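Local coordinates for anopheles Plasmodium-responsive Leucine-rich repeat protein 1B (Anopheles gambiae, PDB 4XGO) that probably takes part in mosquito defence against Plasmodium through protein-protein interactions, this chain being the leucine-rich repeat domain of the longer APL1B protein, at residues A[47-53]-A[71-77]; A[38-44]-A[63-69]. One frame throughout, in Å; residues are numbered along the deposited sequence. Where two conformers were deposited one is given.

Interaction 1: A[47-53]-A[71-77]; sequences HTIQKLY and PLLTVLM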
ATOM      1  N   HIS A  47      11.369  13.235 -29.495  1.00 25.93           N
ATOM      2  CA  HIS A  47      10.099  13.742 -30.010  1.00 26.24           C
ATOM      3  C   HIS A  47       9.171  12.662 -30.567  1.00 24.98           C
ATOM      4  O   HIS A  47       7.999  12.939 -30.844  1.00 25.74           O
ATOM      5  CB  HIS A  47      10.335  14.811 -31.086  1.00 27.15           C
ATOM      6  CG  HIS A  47      11.168  15.969 -30.633  1.00 29.03           C
ATOM      7  ND1 HIS A  47      10.924  16.657 -29.463  1.00 29.08           N
ATOM      8  CD2 HIS A  47      12.211  16.602 -31.230  1.00 31.06           C
ATOM      9  CE1 HIS A  47      11.784  17.654 -29.349  1.00 30.82           C
ATOM     10  NE2 HIS A  47      12.577  17.645 -30.409  1.00 30.98           N
ATOM     11  N   THR A  48       9.665  11.431 -30.681  1.00 23.80           N
ATOM     12  CA  THR A  48       8.891  10.322 -31.223  1.00 23.06           C
ATOM     13  C   THR A  48       7.907   9.697 -30.209  1.00 21.48           C
ATOM     14  O   THR A  48       7.055   8.930 -30.604  1.00 21.18           O
ATOM     15  CB  THR A  48       9.823   9.200 -31.721  1.00 23.64           C
ATOM     16  OG1 THR A  48      10.736   8.846 -30.674  1.00 23.77           O
ATOM     17  CG2 THR A  48      10.621   9.640 -32.950  1.00 24.99           C
ATOM     18  N   ILE A  49       8.023  10.036 -28.925  1.00 20.45           N
ATOM     19  CA  ILE A  49       7.220   9.351 -27.869  1.00 19.40           C
ATOM     20  C   ILE A  49       5.713   9.565 -28.057  1.00 18.90           C
ATOM     21  O   ILE A  49       5.228  10.709 -28.176  1.00 19.21           O
ATOM     22  CB  ILE A  49       7.634   9.826 -26.465  1.00 19.17           C
ATOM     23  CG1 ILE A  49       9.061   9.375 -26.161  1.00 19.25           C
ATOM     24  CG2 ILE A  49       6.663   9.288 -25.400  1.00 18.92           C
ATOM     25  CD1 ILE A  49       9.704  10.114 -25.008  1.00 19.40           C
ATOM     26  N   GLN A  50       4.979   8.460 -28.109  1.00 18.71           N
ATOM     27  CA  GLN A  50       3.529   8.495 -28.113  1.00 18.69           C
ATOM     28  C   GLN A  50       2.959   7.992 -26.790  1.00 17.23           C
ATOM     29  O   GLN A  50       1.910   8.443 -26.378  1.00 16.94           O
ATOM     30  CB  GLN A  50       2.991   7.648 -29.239  1.00 20.58           C
ATOM     31  CG  GLN A  50       3.319   8.229 -30.609  1.00 22.66           C
ATOM     32  CD  GLN A  50       2.852   7.336 -31.724  1.00 25.18           C
ATOM     33  OE1 GLN A  50       1.944   6.528 -31.544  1.00 27.87           O
ATOM     34  NE2 GLN A  50       3.483   7.462 -32.885  1.00 27.17           N
ATOM     35  N   LYS A  51       3.626   7.025 -26.161  1.00 16.55           N
ATOM     36  CA  LYS A  51       3.193   6.511 -24.844  1.00 15.77           C
ATOM     37  C   LYS A  51       4.328   6.624 -23.848  1.00 15.13           C
ATOM     38  O   LYS A  51       5.416   6.071 -24.052  1.00 15.30           O
ATOM     39  CB  LYS A  51       2.726   5.063 -24.941  1.00 16.45           C
ATOM     40  CG  LYS A  51       1.621   4.846 -25.946  1.00 17.35           C
ATOM     41  CD  LYS A  51       1.052   3.446 -25.787  1.00 18.81           C
ATOM     42  CE  LYS A  51      -0.002   3.185 -26.843  1.00 20.25           C
ATOM     43  NZ  LYS A  51      -0.493   1.783 -26.764  1.00 21.34           N
ATOM     44  N   LEU A  52       4.080   7.353 -22.762  1.00 13.80           N
ATOM     45  CA  LEU A  52       5.110   7.640 -21.780  1.00 13.64           C
ATOM     46  C   LEU A  52       4.693   7.101 -20.430  1.00 13.26           C
ATOM     47  O   LEU A  52       3.689   7.542 -19.871  1.00 12.21           O
ATOM     48  CB  LEU A  52       5.343   9.142 -21.680  1.00 13.92           C
ATOM     49  CG  LEU A  52       6.372   9.655 -20.684  1.00 14.34           C
ATOM     50  CD1 LEU A  52       7.718   8.999 -20.919  1.00 14.70           C
ATOM     51  CD2 LEU A  52       6.444  11.189 -20.793  1.00 14.63           C
ATOM     52  N   TYR A  53       5.450   6.127 -19.937  1.00 12.95           N
ATOM     53  CA  TYR A  53       5.151   5.488 -18.662  1.00 12.71           C
ATOM     54  C   TYR A  53       6.164   5.922 -17.618  1.00 12.96           C
ATOM     55  O   TYR A  53       7.365   5.665 -17.779  1.00 12.90           O
ATOM     56  CB  TYR A  53       5.167   3.968 -18.796  1.00 12.68           C
ATOM     57  CG  TYR A  53       4.363   3.370 -19.921  1.00 12.85           C
ATOM     58  CD1 TYR A  53       3.192   3.957 -20.367  1.00 13.03           C
ATOM     59  CD2 TYR A  53       4.760   2.157 -20.505  1.00 13.44           C
ATOM     60  CE1 TYR A  53       2.429   3.382 -21.360  1.00 13.46           C
ATOM     61  CE2 TYR A  53       3.999   1.556 -21.498  1.00 13.66           C
ATOM     62  CZ  TYR A  53       2.851   2.167 -21.933  1.00 14.04           C
ATOM     63  OH  TYR A  53       2.081   1.578 -22.916  1.00 15.20           O
ATOM     64  N   PRO A  71       4.888  16.192 -28.535  1.00 20.95           N
ATOM     65  CA  PRO A  71       3.568  16.584 -29.054  1.00 21.28           C
ATOM     66  C   PRO A  71       2.703  15.432 -29.586  1.00 20.94           C
ATOM     67  O   PRO A  71       1.492  15.602 -29.757  1.00 21.71           O
ATOM     68  CB  PRO A  71       3.916  17.577 -30.165  1.00 21.95           C
ATOM     69  CG  PRO A  71       5.240  17.115 -30.655  1.00 21.68           C
ATOM     70  CD  PRO A  71       5.975  16.626 -29.434  1.00 21.56           C
ATOM     71  N   LEU A  72       3.294  14.261 -29.787  1.00 20.41           N
ATOM     72  CA  LEU A  72       2.554  13.103 -30.269  1.00 19.74           C
ATOM     73  C   LEU A  72       1.982  12.264 -29.123  1.00 18.51           C
ATOM     74  O   LEU A  72       1.408  11.227 -29.386  1.00 17.73           O
ATOM     75  CB  LEU A  72       3.447  12.212 -31.124  1.00 20.34           C
ATOM     76  CG  LEU A  72       4.116  12.898 -32.320  1.00 21.32           C
ATOM     77  CD1 LEU A  72       4.920  11.863 -33.085  1.00 21.90           C
ATOM     78  CD2 LEU A  72       3.076  13.574 -33.202  1.00 21.83           C
ATOM     79  N   LEU A  73       2.150  12.728 -27.884  1.00 17.52           N
ATOM     80  CA  LEU A  73       1.755  11.964 -26.695  1.00 17.50           C
ATOM     81  C   LEU A  73       0.277  11.589 -26.752  1.00 16.48           C
ATOM     82  O   LEU A  73      -0.584  12.462 -26.866  1.00 16.69           O
ATOM     83  CB  LEU A  73       2.052  12.808 -25.455  1.00 17.85           C
ATOM     84  CG  LEU A  73       1.901  12.156 -24.091  1.00 18.22           C
ATOM     85  CD1 LEU A  73       2.977  11.121 -23.860  1.00 18.58           C
ATOM     86  CD2 LEU A  73       1.930  13.252 -23.045  1.00 18.30           C
ATOM     87  N   THR A  74      -0.008  10.291 -26.656  1.00 16.00           N
ATOM     88  CA  THR A  74      -1.363   9.797 -26.591  1.00 15.53           C
ATOM     89  C   THR A  74      -1.677   9.149 -25.235  1.00 14.38           C
ATOM     90  O   THR A  74      -2.832   9.152 -24.834  1.00 14.09           O
ATOM     91  CB  THR A  74      -1.668   8.776 -27.697  1.00 16.19           C
ATOM     92  OG1 THR A  74      -0.861   7.611 -27.511  1.00 16.90           O
ATOM     93  CG2 THR A  74      -1.397   9.367 -29.082  1.00 16.90           C
ATOM     94  N   VAL A  75      -0.663   8.616 -24.553  1.00 13.47           N
ATOM     95  CA  VAL A  75      -0.862   7.920 -23.267  1.00 13.26           C
ATOM     96  C   VAL A  75       0.192   8.385 -22.290  1.00 13.02           C
ATOM     97  O   VAL A  75       1.375   8.364 -22.620  1.00 13.68           O
ATOM     98  CB  VAL A  75      -0.736   6.387 -23.432  1.00 13.14           C
ATOM     99  CG1 VAL A  75      -0.919   5.679 -22.089  1.00 12.70           C
ATOM    100  CG2 VAL A  75      -1.760   5.870 -24.426  1.00 13.51           C
ATOM    101  N   LEU A  76      -0.234   8.865 -21.123  1.00 12.72           N
ATOM    102  CA  LEU A  76       0.676   9.282 -20.072  1.00 12.62           C
ATOM    103  C   LEU A  76       0.241   8.613 -18.774  1.00 12.62           C
ATOM    104  O   LEU A  76      -0.876   8.809 -18.347  1.00 11.89           O
ATOM    105  CB  LEU A  76       0.658  10.803 -19.905  1.00 12.95           C
ATOM    106  CG  LEU A  76       1.515  11.372 -18.782  1.00 13.19           C
ATOM    107  CD1 LEU A  76       2.989  11.159 -19.059  1.00 13.29           C
ATOM    108  CD2 LEU A  76       1.231  12.850 -18.583  1.00 13.51           C
ATOM    109  N   MET A  77       1.159   7.867 -18.163  1.00 13.15           N
ATOM    110  CA  MET A  77       0.870   7.178 -16.910  0.50 12.98           C
ATOM    111  C   MET A  77       1.866   7.606 -15.858  1.00 13.07           C
ATOM    112  O   MET A  77       3.096   7.404 -15.995  1.00 12.82           O
ATOM    113  CB  MET A  77       0.882   5.671 -17.123  0.50 13.32           C
ATOM    114  CG  MET A  77      -0.053   5.263 -18.240  0.50 13.60           C
ATOM    115  SD  MET A  77      -0.370   3.505 -18.250  0.50 14.16           S
ATOM    116  CE  MET A  77      -1.744   3.413 -17.105  0.50 14.30           C
TER
HETATM  117  O   HOH W   1       5.871  13.211 -29.096  1.00 18.43           O
HETATM  118  O   HOH W   2      -0.275   6.165 -29.580  1.00 39.55           O

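Interaction 2: A[38-44]-A[63-69]; sequences IDTNAFA and PPHVFQN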
ATOM      1  N   ILE A  38      12.721  15.945 -12.696  1.00 24.82           N
ATOM      2  CA  ILE A  38      12.710  15.910 -14.148  1.00 23.69           C
ATOM      3  C   ILE A  38      13.043  17.302 -14.663  1.00 24.39           C
ATOM      4  O   ILE A  38      12.401  18.270 -14.271  1.00 24.18           O
ATOM      5  CB  ILE A  38      11.341  15.521 -14.705  1.00 22.45           C
ATOM      6  CG1 ILE A  38      10.937  14.127 -14.207  1.00 22.23           C
ATOM      7  CG2 ILE A  38      11.360  15.535 -16.229  1.00 22.02           C
ATOM      8  CD1 ILE A  38       9.542  13.735 -14.623  1.00 21.77           C
ATOM      9  N   ASP A  39      14.028  17.395 -15.548  1.00 25.47           N
ATOM     10  CA  ASP A  39      14.369  18.679 -16.159  1.00 26.67           C
ATOM     11  C   ASP A  39      13.347  19.041 -17.223  1.00 25.80           C
ATOM     12  O   ASP A  39      12.824  18.165 -17.899  1.00 23.23           O
ATOM     13  CB  ASP A  39      15.757  18.621 -16.794  1.00 28.74           C
ATOM     14  CG  ASP A  39      16.879  18.619 -15.772  1.00 30.87           C
ATOM     15  OD1 ASP A  39      16.612  18.789 -14.560  1.00 32.68           O
ATOM     16  OD2 ASP A  39      18.045  18.460 -16.197  1.00 33.00           O
ATOM     17  N   THR A  40      13.087  20.343 -17.400  1.00 24.94           N
ATOM     18  CA  THR A  40      12.117  20.791 -18.399  1.00 25.02           C
ATOM     19  C   THR A  40      12.435  20.254 -19.785  1.00 24.15           C
ATOM     20  O   THR A  40      11.529  19.934 -20.545  1.00 23.14           O
ATOM     21  CB  THR A  40      12.036  22.336 -18.474  1.00 27.08           C
ATOM     22  OG1 THR A  40      11.712  22.864 -17.186  1.00 28.62           O
ATOM     23  CG2 THR A  40      10.956  22.772 -19.467  1.00 27.99           C
ATOM     24  N   ASN A  41      13.721  20.177 -20.129  1.00 24.20           N
ATOM     25  CA  ASN A  41      14.132  19.694 -21.449  1.00 24.23           C
ATOM     26  C   ASN A  41      14.433  18.195 -21.510  1.00 23.22           C
ATOM     27  O   ASN A  41      15.079  17.733 -22.446  1.00 23.01           O
ATOM     28  CB  ASN A  41      15.352  20.496 -21.975  1.00 25.90           C
ATOM     29  CG  ASN A  41      16.625  20.222 -21.192  1.00 27.39           C
ATOM     30  OD1 ASN A  41      16.590  19.595 -20.137  1.00 29.11           O
ATOM     31  ND2 ASN A  41      17.762  20.731 -21.691  1.00 28.95           N
ATOM     32  N   ALA A  42      13.942  17.423 -20.539  1.00 22.31           N
ATOM     33  CA  ALA A  42      14.298  16.001 -20.460  1.00 21.97           C
ATOM     34  C   ALA A  42      14.039  15.251 -21.759  1.00 21.37           C
ATOM     35  O   ALA A  42      14.811  14.353 -22.120  1.00 21.12           O
ATOM     36  CB  ALA A  42      13.549  15.339 -19.313  1.00 21.65           C
ATOM     37  N   PHE A  43      12.947  15.595 -22.446  1.00 21.16           N
ATOM     38  CA  PHE A  43      12.558  14.917 -23.680  1.00 21.50           C
ATOM     39  C   PHE A  43      12.923  15.635 -24.988  1.00 22.78           C
ATOM     40  O   PHE A  43      12.387  15.310 -26.057  1.00 22.58           O
ATOM     41  CB  PHE A  43      11.060  14.597 -23.650  1.00 20.92           C
ATOM     42  CG  PHE A  43      10.654  13.780 -22.449  1.00 20.11           C
ATOM     43  CD1 PHE A  43      11.079  12.476 -22.319  1.00 20.21           C
ATOM     44  CD2 PHE A  43       9.889  14.336 -21.436  1.00 20.39           C
ATOM     45  CE1 PHE A  43      10.728  11.714 -21.210  1.00 19.97           C
ATOM     46  CE2 PHE A  43       9.527  13.583 -20.327  1.00 20.07           C
ATOM     47  CZ  PHE A  43       9.954  12.275 -20.214  1.00 19.50           C
ATOM     48  N   ALA A  44      13.896  16.535 -24.912  1.00 24.47           N
ATOM     49  CA  ALA A  44      14.313  17.353 -26.062  1.00 26.16           C
ATOM     50  C   ALA A  44      14.764  16.558 -27.302  1.00 28.09           C
ATOM     51  O   ALA A  44      14.630  17.039 -28.436  1.00 29.93           O
ATOM     52  CB  ALA A  44      15.423  18.290 -25.618  1.00 26.59           C
ATOM     53  N   PRO A  63       7.782  20.050 -14.373  1.00 21.06           N
ATOM     54  CA  PRO A  63       7.974  21.379 -14.973  1.00 21.72           C
ATOM     55  C   PRO A  63       6.829  21.707 -15.941  1.00 21.70           C
ATOM     56  O   PRO A  63       6.373  20.830 -16.658  1.00 20.66           O
ATOM     57  CB  PRO A  63       9.305  21.249 -15.720  1.00 22.14           C
ATOM     58  CG  PRO A  63       9.944  20.005 -15.205  1.00 22.08           C
ATOM     59  CD  PRO A  63       8.840  19.102 -14.764  1.00 20.93           C
ATOM     60  N   PRO A  64       6.357  22.967 -15.966  1.00 23.03           N
ATOM     61  CA  PRO A  64       5.148  23.277 -16.756  1.00 22.75           C
ATOM     62  C   PRO A  64       5.257  22.964 -18.251  1.00 22.54           C
ATOM     63  O   PRO A  64       4.243  22.621 -18.875  1.00 22.22           O
ATOM     64  CB  PRO A  64       4.928  24.785 -16.537  1.00 24.39           C
ATOM     65  CG  PRO A  64       5.943  25.235 -15.550  1.00 24.86           C
ATOM     66  CD  PRO A  64       6.845  24.107 -15.171  1.00 23.77           C
ATOM     67  N   HIS A  65       6.452  23.101 -18.825  1.00 22.46           N
ATOM     68  CA  HIS A  65       6.635  22.890 -20.267  1.00 23.13           C
ATOM     69  C   HIS A  65       7.336  21.563 -20.607  1.00 21.93           C
ATOM     70  O   HIS A  65       7.801  21.359 -21.722  1.00 21.27           O
ATOM     71  CB  HIS A  65       7.394  24.080 -20.883  1.00 25.02           C
ATOM     72  CG  HIS A  65       6.741  25.407 -20.633  1.00 27.13           C
ATOM     73  ND1 HIS A  65       5.437  25.679 -20.993  1.00 28.51           N
ATOM     74  CD2 HIS A  65       7.209  26.534 -20.054  1.00 28.81           C
ATOM     75  CE1 HIS A  65       5.139  26.922 -20.665  1.00 29.19           C
ATOM     76  NE2 HIS A  65       6.193  27.458 -20.082  1.00 29.85           N
ATOM     77  N   VAL A  66       7.381  20.632 -19.655  1.00 21.09           N
ATOM     78  CA  VAL A  66       8.090  19.370 -19.883  1.00 20.45           C
ATOM     79  C   VAL A  66       7.545  18.580 -21.087  1.00 20.14           C
ATOM     80  O   VAL A  66       8.318  17.899 -21.762  1.00 19.64           O
ATOM     81  CB  VAL A  66       8.111  18.489 -18.621  1.00 20.07           C
ATOM     82  CG1 VAL A  66       6.711  17.976 -18.296  1.00 19.41           C
ATOM     83  CG2 VAL A  66       9.093  17.329 -18.770  1.00 19.92           C
ATOM     84  N   PHE A  67       6.244  18.695 -21.377  1.00 20.30           N
ATOM     85  CA  PHE A  67       5.630  17.914 -22.457  1.00 20.48           C
ATOM     86  C   PHE A  67       5.555  18.621 -23.816  1.00 22.16           C
ATOM     87  O   PHE A  67       5.061  18.045 -24.797  1.00 22.28           O
ATOM     88  CB  PHE A  67       4.253  17.362 -22.035  1.00 19.95           C
ATOM     89  CG  PHE A  67       4.299  16.477 -20.810  1.00 18.98           C
ATOM     90  CD1 PHE A  67       5.235  15.444 -20.705  1.00 18.69           C
ATOM     91  CD2 PHE A  67       3.423  16.684 -19.743  1.00 18.46           C
ATOM     92  CE1 PHE A  67       5.301  14.647 -19.570  1.00 18.55           C
ATOM     93  CE2 PHE A  67       3.485  15.886 -18.609  1.00 18.20           C
ATOM     94  CZ  PHE A  67       4.414  14.856 -18.522  1.00 18.11           C
ATOM     95  N   GLN A  68       6.068  19.848 -23.893  1.00 23.67           N
ATOM     96  CA  GLN A  68       6.195  20.529 -25.177  1.00 25.33           C
ATOM     97  C   GLN A  68       7.042  19.722 -26.159  1.00 24.63           C
ATOM     98  O   GLN A  68       6.810  19.773 -27.365  1.00 25.70           O
ATOM     99  CB  GLN A  68       6.820  21.901 -24.995  1.00 27.31           C
ATOM    100  CG  GLN A  68       5.955  22.847 -24.215  1.00 29.90           C
ATOM    101  CD  GLN A  68       6.299  24.285 -24.533  1.00 31.87           C
ATOM    102  OE1 GLN A  68       7.462  24.680 -24.462  1.00 33.92           O
ATOM    103  NE2 GLN A  68       5.301  25.059 -24.922  1.00 33.73           N
ATOM    104  N   ASN A  69       8.005  18.965 -25.638  1.00 23.92           N
ATOM    105  CA  ASN A  69       8.866  18.133 -26.469  1.00 23.64           C
ATOM    106  C   ASN A  69       8.246  16.819 -26.926  1.00 22.59           C
ATOM    107  O   ASN A  69       8.851  16.118 -27.750  1.00 21.20           O
ATOM    108  CB  ASN A  69      10.172  17.826 -25.733  1.00 24.34           C
ATOM    109  CG  ASN A  69      11.104  19.021 -25.670  1.00 25.97           C
ATOM    110  OD1 ASN A  69      11.316  19.713 -26.673  1.00 25.89           O
ATOM    111  ND2 ASN A  69      11.690  19.255 -24.496  1.00 26.65           N
TER
HETATM  112  O   HOH W   3      10.898  17.757 -22.198  1.00 19.50           O
HETATM  113  O   HOH W   4       8.806  24.071 -17.797  1.00 26.25           O

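Interaction 1: A[47-53]-A[71-77]
Tyr-53 and Met-77 run alongside each other on one face of two parallel strands, 51-53 and 75-77, whose axes run 4.8 Å apart. In the conformer given, Met-77 SD lies 4.8 Å from the centroid of the Tyr-53 ring, 43° off the ring normal, an oblique Met-aromatic contact; Val-75 CG1 meets the ring at its edge. On the same face the extended chain of Lys-51 runs over Val-75, Lys-51 CG 3.8 Å from Val-75 CB. On the other face Leu-52 CD2 lies 3.9 Å from Leu-76 CD1, the two chains flank to flank. Leu-73, with CG anti to the backbone N (chi1 -172°), brings CD1 to 3.8 Å from Leu-52 CB. Main-chain bonds from Leu-52 N to Val-75 O and from Met-77 N to Leu-52 O join the strands. Ahead of them, Gln-50 O takes two N-H groups in its carbonyl plane, a straight one from Thr-74 (2.7 Å to N) and one from Val-75 (3.2 Å to N). One water links His-47 O, Ile-49 O and Leu-72 N; another joins Gln-50 OE1 to Thr-74 OG1. Direct bonds and two waters thus serve polar atoms along this seam between stacked leucine-rich repeats, with leucines on the inner face.

Interaction 2: A[38-44]-A[63-69]
Pro-63 opens segment 63-69 by pressing its ring against the preceding turn: Pro-63 CG lies 3.1 Å from Ile-38 O, and Pro-63 CB lies 3.2 Å from Thr-40 OG1. The side chains of Thr-40 and Pro-63 run antiparallel past one another. A type I turn from Pro-63 to Val-66 then brings in His-65, whose CB lies alongside Thr-40 CG2; a water held by His-65 N also reaches Thr-40 OG1. Val-66 follows as the apolar wedge of the contact. Its CG2, anti to the backbone N, reaches Ile-38 CG2 at 3.8 Å, the two side chains roughly perpendicular, and also touches Phe-43 CE2. At the same residue the backbones come close, Val-66 CA directing a nearly straight C-H to Thr-40 O (3.5 Å, 173° at H). Val-66 O meets the edge of the Phe-43 ring, in its plane. Phe-67 adds a looser touch, Phe-67 CE1 to Phe-43 CE2 at 4.4 Å, while Val-66 CG1 rests over the centre of the Phe-67 ring. Asn-69 ends the segment against the chain at Phe-43 and Ala-44: Asn-69 CB is 3.4 Å from Phe-43 O, and the amide lies beside Ala-44 N and CA. A single water gathers four polar atoms here, donating to Thr-40 O and Val-66 O and accepting from Phe-43 N and Asn-69 ND2, so it bridges two turns that share no direct hydrogen bond. Both segments belong to the convex side of the leucine-rich repeat solenoid, in the loops leading to strands 51-53 and 75-77. Phe-43 and Phe-67 both reach Leu-52 of strand 51-53, whereas Ile-38, at the end of strand 35-38, pairs in parallel with a strand of the second subunit.

How the interactions relate
Interactions 1 and 2 are two levels of the same stacking of successive repeats: 38-44 leads into 47-53, and 63-69 into 71-77, with centres 12 Å apart. Their apolar sides meet in the repeat interior, where Phe-43 CZ lies 3.7 Å from Leu-52 CD2 and Phe-67 CZ 3.8 Å from Leu-76 CD2. Phe-43 CD1 also packs on Ile-49 CD1 at 3.8 Å. A probable hydrogen bond, His-47 ND1 to Asn-69 O at 2.7 Å, ties the two together. Both reach the second subunit, interaction 1 through Tyr-53 and interaction 2 more broadly. A bound N-acetylglucosamine lies about 11 Å from the Met-77 side chain.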